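Local coordinates for Glyoxalase/bleomycin resistance protein/dioxygenase (PDB 3RRI), which probably acts as a metal-dependent dioxygenase or a related enzyme of the vicinal oxygen chelate superfamily, with a substrate that remains unestablished, at residues 13-18 against 69-74; 43-48 against 52-57; 86-89 against 94-97; 113-118 against 123-128. One frame throughout, in Å; residues are numbered along the deposited sequence.

Interaction 1 (13-18 against 69-74); sequences LAIPAR and RHFGIT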
loop_
_atom_site.group_PDB
_atom_site.type_symbol
_atom_site.label_atom_id
_atom_site.label_comp_id
_atom_site.label_asym_id
_atom_site.label_seq_id
_atom_site.Cartn_x
_atom_site.Cartn_y
_atom_site.Cartn_z
ATOM N N LEU A 13 6.210 10.835 21.369
ATOM C CA LEU A 13 6.868 10.770 22.649
ATOM C C LEU A 13 7.366 12.145 23.071
ATOM O O LEU A 13 7.895 12.883 22.261
ATOM C CB LEU A 13 8.093 9.825 22.556
ATOM C CG LEU A 13 8.798 9.615 23.867
ATOM C CD1 LEU A 13 7.987 8.889 24.931
ATOM C CD2 LEU A 13 10.146 8.836 23.581
ATOM N N ALA A 14 7.219 12.451 24.372
ATOM C CA ALA A 14 7.813 13.623 24.952
ATOM C C ALA A 14 8.946 13.194 25.918
ATOM O O ALA A 14 8.775 12.287 26.715
ATOM C CB ALA A 14 6.686 14.430 25.716
ATOM N N ILE A 15 10.055 13.912 25.837
ATOM C CA ILE A 15 11.206 13.668 26.684
ATOM C C ILE A 15 11.756 15.039 27.103
ATOM O O ILE A 15 11.564 16.051 26.398
ATOM C CB ILE A 15 12.322 12.892 25.936
ATOM C CG1 ILE A 15 12.752 13.626 24.645
ATOM C CG2 ILE A 15 11.902 11.427 25.711
ATOM C CD1 ILE A 15 14.026 12.948 23.995
ATOM N N PRO A 16 12.500 15.067 28.224
ATOM C CA PRO A 16 13.147 16.296 28.613
ATOM C C PRO A 16 14.424 16.627 27.811
ATOM O O PRO A 16 15.181 15.717 27.430
ATOM C CB PRO A 16 13.505 16.043 30.074
ATOM C CG PRO A 16 13.650 14.612 30.185
ATOM C CD PRO A 16 12.747 13.976 29.163
ATOM N N ALA A 17 14.640 17.912 27.567
ATOM C CA ALA A 17 15.878 18.443 26.999
ATOM C C ALA A 17 16.334 19.563 27.900
ATOM O O ALA A 17 15.586 20.497 28.136
ATOM C CB ALA A 17 15.658 18.976 25.604
ATOM N N ARG A 18 17.563 19.505 28.382
ATOM C CA ARG A 18 18.093 20.587 29.221
ATOM C C ARG A 18 18.352 21.880 28.440
ATOM O O ARG A 18 18.417 22.971 29.022
ATOM C CB ARG A 18 19.358 20.108 29.920
ATOM C CG ARG A 18 20.515 19.905 29.010
ATOM C CD ARG A 18 21.593 19.139 29.725
ATOM N NE ARG A 18 22.788 19.101 28.889
ATOM C CZ ARG A 18 23.920 18.505 29.246
ATOM N NH1 ARG A 18 24.009 17.898 30.420
ATOM N NH2 ARG A 18 24.973 18.543 28.423
ATOM N N ARG A 69 13.386 3.229 31.450
ATOM C CA ARG A 69 13.048 4.170 30.370
ATOM C C ARG A 69 14.081 4.230 29.238
ATOM O O ARG A 69 15.274 4.500 29.459
ATOM C CB ARG A 69 12.881 5.600 30.912
ATOM C CG ARG A 69 11.685 5.753 31.886
ATOM C CD ARG A 69 11.400 7.170 32.147
ATOM N NE ARG A 69 10.290 7.377 33.087
ATOM C CZ ARG A 69 9.002 7.312 32.762
ATOM N NH1 ARG A 69 8.633 6.985 31.523
ATOM N NH2 ARG A 69 8.071 7.523 33.682
ATOM N N HIS A 70 13.577 4.029 28.024
ATOM C CA HIS A 70 14.302 4.211 26.780
ATOM C C HIS A 70 13.319 4.115 25.625
ATOM O O HIS A 70 12.178 3.697 25.838
ATOM C CB HIS A 70 15.450 3.183 26.606
ATOM C CG HIS A 70 15.069 1.750 26.818
ATOM N ND1 HIS A 70 15.359 1.093 27.991
ATOM C CD2 HIS A 70 14.534 0.813 25.984
ATOM C CE1 HIS A 70 14.983 -0.171 27.883
ATOM N NE2 HIS A 70 14.482 -0.369 26.678
ATOM N N PHE A 71 13.726 4.533 24.434
ATOM C CA PHE A 71 12.836 4.508 23.276
ATOM C C PHE A 71 13.641 4.351 22.014
ATOM O O PHE A 71 14.864 4.600 22.020
ATOM C CB PHE A 71 12.019 5.814 23.188
ATOM C CG PHE A 71 12.844 7.038 22.915
ATOM C CD1 PHE A 71 12.974 7.554 21.616
ATOM C CD2 PHE A 71 13.463 7.704 23.966
ATOM C CE1 PHE A 71 13.732 8.717 21.364
ATOM C CE2 PHE A 71 14.228 8.849 23.742
ATOM C CZ PHE A 71 14.371 9.354 22.420
ATOM N N GLY A 72 12.976 4.047 20.928
ATOM C CA GLY A 72 13.616 4.042 19.647
ATOM C C GLY A 72 12.793 3.354 18.620
ATOM O O GLY A 72 11.549 3.315 18.724
ATOM N N ILE A 73 13.460 2.829 17.606
ATOM C CA ILE A 73 12.830 2.185 16.464
ATOM C C ILE A 73 13.307 0.758 16.345
ATOM O O ILE A 73 14.510 0.496 16.523
ATOM C CB ILE A 73 13.104 2.927 15.142
ATOM C CG1 ILE A 73 12.782 4.423 15.271
ATOM C CG2 ILE A 73 12.382 2.246 13.993
ATOM C CD1 ILE A 73 11.251 4.778 15.547
ATOM N N THR A 74 12.406 -0.149 16.018
ATOM C CA THR A 74 12.740 -1.527 15.638
ATOM C C THR A 74 12.541 -1.642 14.146
ATOM O O THR A 74 11.480 -1.358 13.608
ATOM C CB THR A 74 11.897 -2.527 16.399
ATOM O OG1 THR A 74 12.078 -2.309 17.792
ATOM C CG2 THR A 74 12.184 -3.999 16.007
#

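Interaction 2 (43-48 against 52-57); sequences ITLDFF and LVCHLS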
loop_
_atom_site.group_PDB
_atom_site.type_symbol
_atom_site.label_atom_id
_atom_site.label_comp_id
_atom_site.label_asym_id
_atom_site.label_seq_id
_atom_site.Cartn_x
_atom_site.Cartn_y
_atom_site.Cartn_z
ATOM N N ILE A 43 10.986 21.708 21.068
ATOM C CA ILE A 43 11.132 21.487 19.618
ATOM C C ILE A 43 10.499 20.157 19.263
ATOM O O ILE A 43 10.515 19.213 20.059
ATOM C CB ILE A 43 12.600 21.518 19.113
ATOM C CG1 ILE A 43 13.423 20.375 19.722
ATOM C CG2 ILE A 43 13.241 22.877 19.395
ATOM C CD1 ILE A 43 14.783 20.233 19.057
ATOM N N THR A 44 9.907 20.104 18.068
ATOM C CA THR A 44 9.268 18.893 17.570
ATOM C C THR A 44 9.978 18.355 16.347
ATOM O O THR A 44 10.485 19.109 15.514
ATOM C CB THR A 44 7.770 19.120 17.241
ATOM O OG1 THR A 44 7.619 19.812 15.994
ATOM C CG2 THR A 44 7.127 19.886 18.391
ATOM N N LEU A 45 10.032 17.029 16.268
ATOM C CA LEU A 45 10.926 16.366 15.331
ATOM C C LEU A 45 10.198 15.246 14.635
ATOM O O LEU A 45 9.383 14.556 15.240
ATOM C CB LEU A 45 12.086 15.779 16.089
ATOM C CG LEU A 45 12.968 16.722 16.872
ATOM C CD1 LEU A 45 13.837 15.899 17.852
ATOM C CD2 LEU A 45 13.822 17.538 15.956
ATOM N N ASP A 46 10.523 15.044 13.364
ATOM C CA ASP A 46 10.121 13.869 12.626
ATOM C C ASP A 46 11.278 12.894 12.909
ATOM O O ASP A 46 12.402 13.027 12.372
ATOM C CB ASP A 46 9.929 14.194 11.140
ATOM C CG ASP A 46 9.839 12.984 10.251
ATOM O OD1 ASP A 46 10.084 11.847 10.712
ATOM O OD2 ASP A 46 9.498 13.176 9.040
ATOM N N PHE A 47 10.979 11.965 13.811
ATOM C CA PHE A 47 11.932 10.996 14.335
ATOM C C PHE A 47 11.606 9.663 13.640
ATOM O O PHE A 47 10.746 8.887 14.085
ATOM C CB PHE A 47 11.791 10.928 15.857
ATOM C CG PHE A 47 12.655 9.877 16.504
ATOM C CD1 PHE A 47 13.930 10.196 16.916
ATOM C CD2 PHE A 47 12.154 8.626 16.786
ATOM C CE1 PHE A 47 14.716 9.229 17.550
ATOM C CE2 PHE A 47 12.902 7.657 17.431
ATOM C CZ PHE A 47 14.213 7.965 17.801
ATOM N N PHE A 48 12.265 9.398 12.499
ATOM C CA PHE A 48 12.053 8.168 11.722
ATOM C C PHE A 48 10.589 7.957 11.331
ATOM O O PHE A 48 10.127 6.837 11.142
ATOM C CB PHE A 48 12.590 6.935 12.480
ATOM C CG PHE A 48 14.052 7.004 12.795
ATOM C CD1 PHE A 48 14.962 6.413 11.943
ATOM C CD2 PHE A 48 14.530 7.666 13.906
ATOM C CE1 PHE A 48 16.336 6.489 12.230
ATOM C CE2 PHE A 48 15.911 7.729 14.192
ATOM C CZ PHE A 48 16.791 7.110 13.338
ATOM N N LEU A 52 8.897 13.023 17.844
ATOM C CA LEU A 52 9.579 13.185 19.128
ATOM C C LEU A 52 9.511 14.666 19.498
ATOM O O LEU A 52 9.749 15.523 18.666
ATOM C CB LEU A 52 11.049 12.721 19.012
ATOM C CG LEU A 52 11.834 12.753 20.308
ATOM C CD1 LEU A 52 11.329 11.759 21.381
ATOM C CD2 LEU A 52 13.345 12.479 19.961
ATOM N N VAL A 53 9.179 14.965 20.750
ATOM C CA VAL A 53 9.121 16.332 21.222
ATOM C C VAL A 53 10.059 16.417 22.418
ATOM O O VAL A 53 9.912 15.677 23.403
ATOM C CB VAL A 53 7.706 16.769 21.655
ATOM C CG1 VAL A 53 7.758 18.184 22.157
ATOM C CG2 VAL A 53 6.623 16.623 20.517
ATOM N N CYS A 54 11.023 17.331 22.291
ATOM C CA CYS A 54 11.974 17.617 23.339
ATOM C C CYS A 54 11.487 18.858 24.074
ATOM O O CYS A 54 11.412 19.971 23.496
ATOM C CB CYS A 54 13.326 17.899 22.731
ATOM S SG CYS A 54 14.146 16.492 21.914
ATOM N N HIS A 55 11.131 18.643 25.327
ATOM C CA HIS A 55 10.620 19.704 26.197
ATOM C C HIS A 55 11.726 20.316 27.073
ATOM O O HIS A 55 12.423 19.576 27.799
ATOM C CB HIS A 55 9.542 19.140 27.104
ATOM C CG HIS A 55 8.294 18.785 26.389
ATOM N ND1 HIS A 55 7.313 19.709 26.101
ATOM C CD2 HIS A 55 7.879 17.605 25.879
ATOM C CE1 HIS A 55 6.346 19.103 25.435
ATOM N NE2 HIS A 55 6.658 17.824 25.301
ATOM N N LEU A 56 11.864 21.642 27.029
ATOM C CA LEU A 56 12.861 22.343 27.838
ATOM C C LEU A 56 12.547 22.090 29.311
ATOM O O LEU A 56 11.457 22.456 29.812
ATOM C CB LEU A 56 12.872 23.831 27.521
ATOM C CG LEU A 56 13.855 24.683 28.348
ATOM C CD1 LEU A 56 15.322 24.287 27.996
ATOM C CD2 LEU A 56 13.577 26.160 28.113
ATOM N N SER A 57 13.471 21.448 30.012
ATOM C CA SER A 57 13.182 20.924 31.343
ATOM C C SER A 57 14.456 20.637 32.149
ATOM O O SER A 57 15.504 20.243 31.594
ATOM C CB SER A 57 12.362 19.635 31.245
ATOM O OG SER A 57 12.107 19.068 32.510
#

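Interaction 3 (86-89 against 94-97); sequences KLAK and PFYH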
loop_
_atom_site.group_PDB
_atom_site.type_symbol
_atom_site.label_atom_id
_atom_site.label_comp_id
_atom_site.label_asym_id
_atom_site.label_seq_id
_atom_site.Cartn_x
_atom_site.Cartn_y
_atom_site.Cartn_z
ATOM N N LYS A 86 26.058 2.735 11.371
ATOM C CA LYS A 86 27.202 3.314 10.652
ATOM C C LYS A 86 27.149 4.832 10.759
ATOM O O LYS A 86 28.161 5.510 10.963
ATOM C CB LYS A 86 27.171 2.884 9.184
ATOM C CG LYS A 86 28.244 3.521 8.316
ATOM C CD LYS A 86 28.158 3.022 6.876
ATOM C CE LYS A 86 28.915 3.920 5.879
ATOM N NZ LYS A 86 28.375 3.730 4.498
ATOM N N LEU A 87 25.940 5.400 10.652
ATOM C CA LEU A 87 25.784 6.823 10.775
ATOM C C LEU A 87 26.259 7.316 12.148
ATOM O O LEU A 87 27.007 8.310 12.239
ATOM C CB LEU A 87 24.303 7.185 10.561
ATOM C CG LEU A 87 23.862 8.656 10.681
ATOM C CD1 LEU A 87 22.551 8.954 9.872
ATOM C CD2 LEU A 87 23.660 9.133 12.099
ATOM N N ALA A 88 25.782 6.655 13.198
ATOM C CA ALA A 88 26.117 7.008 14.580
ATOM C C ALA A 88 27.629 6.950 14.829
ATOM O O ALA A 88 28.202 7.873 15.412
ATOM C CB ALA A 88 25.356 6.115 15.546
ATOM N N LYS A 89 28.240 5.894 14.302
ATOM C CA LYS A 89 29.693 5.722 14.434
ATOM C C LYS A 89 30.473 6.787 13.678
ATOM O O LYS A 89 31.338 7.447 14.258
ATOM C CB LYS A 89 30.109 4.335 13.942
ATOM C CG LYS A 89 29.770 3.241 14.908
ATOM C CD LYS A 89 30.541 3.387 16.185
ATOM C CE LYS A 89 30.360 2.202 17.097
ATOM N NZ LYS A 89 31.302 2.286 18.219
ATOM N N PRO A 94 27.286 9.699 20.753
ATOM C CA PRO A 94 27.695 8.846 21.861
ATOM C C PRO A 94 26.839 7.609 21.984
ATOM O O PRO A 94 25.617 7.715 21.935
ATOM C CB PRO A 94 27.511 9.738 23.107
ATOM C CG PRO A 94 27.461 11.092 22.608
ATOM C CD PRO A 94 27.037 11.088 21.173
ATOM N N PHE A 95 27.477 6.463 22.172
ATOM C CA PHE A 95 26.813 5.224 22.552
ATOM C C PHE A 95 26.782 5.045 24.076
ATOM O O PHE A 95 27.779 5.292 24.773
ATOM C CB PHE A 95 27.529 4.019 21.942
ATOM C CG PHE A 95 27.282 3.849 20.474
ATOM C CD1 PHE A 95 27.834 4.725 19.559
ATOM C CD2 PHE A 95 26.491 2.817 19.989
ATOM C CE1 PHE A 95 27.602 4.564 18.171
ATOM C CE2 PHE A 95 26.259 2.672 18.629
ATOM C CZ PHE A 95 26.801 3.564 17.724
ATOM N N TYR A 96 25.630 4.641 24.601
ATOM C CA TYR A 96 25.504 4.114 25.941
ATOM C C TYR A 96 25.896 2.645 25.971
ATOM O O TYR A 96 26.524 2.166 26.934
ATOM C CB TYR A 96 24.058 4.299 26.449
ATOM C CG TYR A 96 23.856 3.784 27.838
ATOM C CD1 TYR A 96 24.358 4.489 28.935
ATOM C CD2 TYR A 96 23.190 2.583 28.071
ATOM C CE1 TYR A 96 24.188 4.002 30.228
ATOM C CE2 TYR A 96 23.014 2.093 29.349
ATOM C CZ TYR A 96 23.519 2.805 30.419
ATOM O OH TYR A 96 23.337 2.310 31.689
ATOM N N HIS A 97 25.481 1.916 24.947
ATOM C CA HIS A 97 25.826 0.501 24.786
ATOM C C HIS A 97 26.080 0.208 23.316
ATOM O O HIS A 97 25.243 0.481 22.464
ATOM C CB HIS A 97 24.715 -0.398 25.349
ATOM C CG HIS A 97 25.181 -1.768 25.742
ATOM N ND1 HIS A 97 25.634 -2.690 24.820
ATOM C CD2 HIS A 97 25.268 -2.371 26.952
ATOM C CE1 HIS A 97 25.977 -3.805 25.447
ATOM N NE2 HIS A 97 25.775 -3.633 26.741
#

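Interaction 4 (113-118 against 123-128); sequences FFLIDP and LEFKYY. With ACT (acetate ion), chain D.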
loop_
_atom_site.group_PDB
_atom_site.type_symbol
_atom_site.label_atom_id
_atom_site.label_comp_id
_atom_site.label_asym_id
_atom_site.label_seq_id
_atom_site.Cartn_x
_atom_site.Cartn_y
_atom_site.Cartn_z
ATOM N N PHE A 113 21.603 -1.580 19.746
ATOM C CA PHE A 113 22.583 -0.627 20.269
ATOM C C PHE A 113 21.831 0.527 20.915
ATOM O O PHE A 113 20.671 0.765 20.565
ATOM C CB PHE A 113 23.579 -0.130 19.215
ATOM C CG PHE A 113 22.955 0.565 18.034
ATOM C CD1 PHE A 113 22.834 1.947 17.992
ATOM C CD2 PHE A 113 22.534 -0.156 16.924
ATOM C CE1 PHE A 113 22.333 2.575 16.877
ATOM C CE2 PHE A 113 21.988 0.490 15.828
ATOM C CZ PHE A 113 21.896 1.848 15.819
ATOM N N PHE A 114 22.447 1.157 21.903
ATOM C CA PHE A 114 21.859 2.301 22.594
ATOM C C PHE A 114 22.702 3.542 22.365
ATOM O O PHE A 114 23.922 3.521 22.610
ATOM C CB PHE A 114 21.833 2.081 24.092
ATOM C CG PHE A 114 20.791 1.126 24.590
ATOM C CD1 PHE A 114 19.704 1.609 25.311
ATOM C CD2 PHE A 114 20.906 -0.228 24.412
ATOM C CE1 PHE A 114 18.743 0.741 25.827
ATOM C CE2 PHE A 114 19.929 -1.101 24.898
ATOM C CZ PHE A 114 18.849 -0.607 25.621
ATOM N N LEU A 115 22.072 4.623 21.938
ATOM C CA LEU A 115 22.661 5.953 21.905
ATOM C C LEU A 115 22.195 6.718 23.145
ATOM O O LEU A 115 21.272 6.274 23.841
ATOM C CB LEU A 115 22.249 6.712 20.650
ATOM C CG LEU A 115 22.461 6.009 19.321
ATOM C CD1 LEU A 115 22.040 6.865 18.199
ATOM C CD2 LEU A 115 23.968 5.595 19.174
ATOM N N ILE A 116 22.863 7.829 23.449
ATOM C CA ILE A 116 22.498 8.642 24.621
ATOM C C ILE A 116 22.526 10.089 24.231
ATOM O O ILE A 116 23.486 10.580 23.635
ATOM C CB ILE A 116 23.397 8.303 25.861
ATOM C CG1 ILE A 116 22.961 9.077 27.117
ATOM C CG2 ILE A 116 24.904 8.504 25.529
ATOM C CD1 ILE A 116 23.648 8.641 28.409
ATOM N N ASP A 117 21.404 10.777 24.465
ATOM C CA ASP A 117 21.295 12.181 24.125
ATOM C C ASP A 117 21.908 13.082 25.238
ATOM O O ASP A 117 22.314 12.576 26.289
ATOM C CB ASP A 117 19.855 12.556 23.665
ATOM C CG ASP A 117 18.907 12.956 24.771
ATOM O OD1 ASP A 117 19.306 13.019 25.934
ATOM O OD2 ASP A 117 17.706 13.254 24.419
ATOM N N PRO A 118 22.024 14.390 24.977
ATOM C CA PRO A 118 22.767 15.234 25.935
ATOM C C PRO A 118 22.099 15.376 27.306
ATOM O O PRO A 118 22.743 15.819 28.255
ATOM C CB PRO A 118 22.870 16.578 25.213
ATOM C CG PRO A 118 22.712 16.252 23.775
ATOM C CD PRO A 118 21.754 15.111 23.729
ATOM N N LEU A 123 18.259 6.050 23.725
ATOM C CA LEU A 123 17.677 5.635 22.466
ATOM C C LEU A 123 18.140 4.225 22.199
ATOM O O LEU A 123 19.353 3.992 22.124
ATOM C CB LEU A 123 18.146 6.520 21.338
ATOM C CG LEU A 123 17.619 7.964 21.295
ATOM C CD1 LEU A 123 18.209 8.756 22.418
ATOM C CD2 LEU A 123 17.903 8.591 19.937
ATOM N N GLU A 124 17.208 3.301 22.026
ATOM C CA GLU A 124 17.563 1.938 21.644
ATOM C C GLU A 124 17.033 1.616 20.257
ATOM O O GLU A 124 15.863 1.873 19.950
ATOM C CB GLU A 124 17.034 0.908 22.623
ATOM C CG GLU A 124 17.493 -0.510 22.252
ATOM C CD GLU A 124 16.832 -1.639 23.030
ATOM O OE1 GLU A 124 15.719 -1.443 23.583
ATOM O OE2 GLU A 124 17.444 -2.747 23.081
ATOM N N PHE A 125 17.882 1.061 19.396
ATOM C CA PHE A 125 17.483 0.610 18.079
ATOM C C PHE A 125 17.664 -0.873 18.009
ATOM O O PHE A 125 18.649 -1.376 18.560
ATOM C CB PHE A 125 18.251 1.347 16.984
ATOM C CG PHE A 125 18.027 2.819 17.033
ATOM C CD1 PHE A 125 16.877 3.355 16.434
ATOM C CD2 PHE A 125 18.858 3.656 17.723
ATOM C CE1 PHE A 125 16.607 4.716 16.507
ATOM C CE2 PHE A 125 18.586 5.020 17.783
ATOM C CZ PHE A 125 17.443 5.543 17.185
ATOM N N LYS A 126 16.720 -1.569 17.387
ATOM C CA LYS A 126 16.688 -3.016 17.408
ATOM C C LYS A 126 16.419 -3.597 16.018
ATOM O O LYS A 126 15.819 -2.965 15.167
ATOM C CB LYS A 126 15.576 -3.540 18.343
ATOM C CG LYS A 126 15.694 -3.156 19.794
ATOM C CD LYS A 126 14.739 -3.974 20.692
ATOM C CE LYS A 126 13.336 -3.302 20.727
ATOM N NZ LYS A 126 12.454 -3.926 21.802
ATOM N N TYR A 127 16.882 -4.821 15.817
ATOM C CA TYR A 127 16.511 -5.633 14.693
ATOM C C TYR A 127 16.276 -7.063 15.171
ATOM O O TYR A 127 17.188 -7.671 15.755
ATOM C CB TYR A 127 17.623 -5.619 13.623
ATOM C CG TYR A 127 17.427 -6.657 12.576
ATOM C CD1 TYR A 127 16.534 -6.459 11.546
ATOM C CD2 TYR A 127 18.107 -7.894 12.634
ATOM C CE1 TYR A 127 16.327 -7.386 10.593
ATOM C CE2 TYR A 127 17.880 -8.847 11.675
ATOM C CZ TYR A 127 16.976 -8.600 10.664
ATOM O OH TYR A 127 16.733 -9.541 9.682
ATOM N N TYR A 128 15.085 -7.627 14.919
ATOM C CA TYR A 128 14.733 -8.977 15.314
ATOM C C TYR A 128 14.941 -9.934 14.154
ATOM O O TYR A 128 14.537 -9.673 13.019
ATOM C CB TYR A 128 13.251 -9.073 15.805
ATOM C CG TYR A 128 13.018 -8.459 17.168
ATOM C CD1 TYR A 128 12.982 -9.245 18.300
ATOM C CD2 TYR A 128 12.819 -7.084 17.301
ATOM C CE1 TYR A 128 12.779 -8.694 19.553
ATOM C CE2 TYR A 128 12.604 -6.499 18.559
ATOM C CZ TYR A 128 12.564 -7.310 19.680
ATOM O OH TYR A 128 12.348 -6.710 20.905
HETATM C C ACT D . 11.872 -7.321 24.223
HETATM O O ACT D . 12.218 -8.014 23.213
HETATM O OXT ACT D . 11.767 -6.072 24.084
HETATM C CH3 ACT D . 11.576 -7.974 25.535
#

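Interaction 1 (13-18 against 69-74)
Leu13 and Phe71 meet as a methyl laid on an aromatic face. One branch of the leucine does the work: with CG anti to the backbone N (chi1 -176°) the chain extends toward Phe71, and chi2 of 65° turns CD2, one of the two methyls, onto the ring. CD2 is 3.3 Å from Phe71 CG and displaced toward that rim of the ring, a tight CH-pi contact in which it lies 25° off the ring normal as measured from the centroid. Ile15 approaches the far end of the same ring. Its side chain runs at about a right angle to that of Phe71 and brings CD1 to 3.9 Å from Phe71 CZ, while the second branch, CG2, is 4.0 Å from Phe71 CE2. Leucine thus supplies a single methyl for the face, and beta-branched isoleucine offers two carbons, CD1 and CG2, to the outer end. No polar group takes part, and Tyr27 of helix 20-30 touches both Ile15 and Phe71, adding to the buried cluster. The backbones remain well apart, with Leu13 CA 8.7 Å from Phe71 CA. Instead of pairing here, both strands have residues in antiparallel pairing with the second subunit, into which the sheets run on. The paired beta-alpha-beta-beta-beta modules whose first strands meet here are characteristic of the vicinal oxygen chelate fold.

Interaction 2 (43-48 against 52-57)
Leu45 and Leu52 form a hydrogen-bonded pair in the antiparallel beta hairpin of strands 42-47 and 50-56, the closing hairpin of the first beta-alpha-beta-beta-beta module. Leu52 can be followed outward. Its CB packs 3.7 Å from Phe47 CB. With chi1 at -176° the chain swings clear of its own amide, and from the branch point at CG, CD2 runs between two neighbours, 3.9 Å from Phe47 CD1 and 4.0 Å from Leu45 CD1. The forked leucine therefore fills the angle between a ring and a parallel-lying leucine, on the face that also carries Ile43 and Cys54 and that Tyr27 of helix 20-30 covers. Across the backbone, the amide and carbonyl of Leu45 both bond to those of Leu52, and Ile43 is joined to Cys54 in the same reciprocal way. The sheet's other face has Thr44 beside Val53, a non-hydrogen-bonded pair of beta-branched residues suited to extended backbone. Their methyls touch, Thr44 CG2 to Val53 CG2 at 3.9 Å, whereas Thr44 OG1 bonds to Arg37 N and to Tyr135 O of the second subunit. Back among the leucines, the small thiol of Cys54 places SG 4.1 Å from Leu45 CD1.

Interaction 3 (86-89 against 94-97)
Two turns near the root of Lys89 bring its chain over Phe95: CG lies beside the backbone N (chi1 -75°), and the chain then bends at CB-CG (chi2 -65°) before running extended to the tip. Phe95 also carries CG beside its own backbone N, which sends the ring out toward helix 86-89. The two side chains cross at about a right angle. Lys89 CG and CD approach the CE1-CZ rim of the ring, CD 3.7 Å from Phe95 CE1, and CE then comes over the face, 4.2 Å from the ring centroid, in a CH-pi contact. NZ goes on to stand 4.6 Å from the centroid and 19° off the normal, a cation-pi arrangement. Lysine suits this outer position because its apolar shaft can pack on the outer rim and face of the ring while the charged end stays near the surface. That charge has a stronger partner in Asp98 OD2, with which NZ forms a salt bridge, so the ring probably contributes only secondary stabilisation. Lys89 also touches a crystal neighbour, and its exact pose may owe something to the lattice. Deeper in, Ala88 CB meets Phe95 CZ at 3.7 Å, its small size letting the ring come close to the helix. Leu115 of strand 110-116 touches both Ala88 and Phe95, which places the contact where helix 78-90 packs against the sheet of the second module. There Tyr96 and His97 both face Phe114 in a classic beta bulge, between strand 95-98 and strand 110-116.

Interaction 4 (113-118 against 123-128)
The antiparallel beta hairpin of strands 110-116 and 122-128 ends the second beta-alpha-beta-beta-beta module, and Phe113 with Phe125 and Leu115 with Leu123 are its hydrogen-bonded pairs. Each pair exchanges two backbone bonds; that from Leu123 N to Leu115 O is 3.0 Å long. Between them is the non-hydrogen-bonded pair Phe114 and Glu124. A trans first torsion of Glu124 sets CG over one face of the Phe114 ring, and the extended chain then carries the carboxylate out past the rim at CZ. CG is 3.8 Å from the ring centroid in a CH-pi contact, and Glu124 CD comes within 3.4 Å of Phe114 CZ. The carboxylate is turned only 22° from the ring plane, and Thr112 OG1 bonds to OE2, which should help fix its rotation. The His70 and Phe114 rings meet edge-to-face, and His70 also touches Glu124. On the other face, which helix 78-90 covers, Phe125 CB sits over the Phe113 ring, and Phe113 CE1 reaches Phe125 CD2 at 3.7 Å. The two rings are tilted by 35°, a large apolar surface suited to packing beneath a helix. Leu115 CD1 extends the cluster to Phe125 CE2 at 3.9 Å. Toward the end of strand 123-128, Lys126 NZ donates to Tyr128 OH at 2.9 Å. That hydroxyl in turn donates to O of an acetate ion, probably from the crystallisation liquor, with Tyr128 OH and acetate O 2.7 Å apart.

Interaction 1 joins the two modules, and interactions 2 and 4 are the closing hairpins of the first and second. Strand 10-17 pairs with strand 50-56, where Ile15 O and His55 N are 2.8 Å apart; strand 70-74 pairs with strand 122-128, where Phe71 O and Glu124 N are 2.7 Å apart. The hairpins also touch directly, Phe48 CE2 lying 3.9 Å from Phe125 CE1. Interaction 3 stands about 20 Å from interaction 2, centre to centre, but only about 8 Å from interaction 4, sharing its sheet through Tyr96 N and Phe114 O, 2.9 Å apart. The acetate beside interaction 4 is also bonded by Arg37 NH2 of the second subunit, at an interface where it may mark a polar pocket.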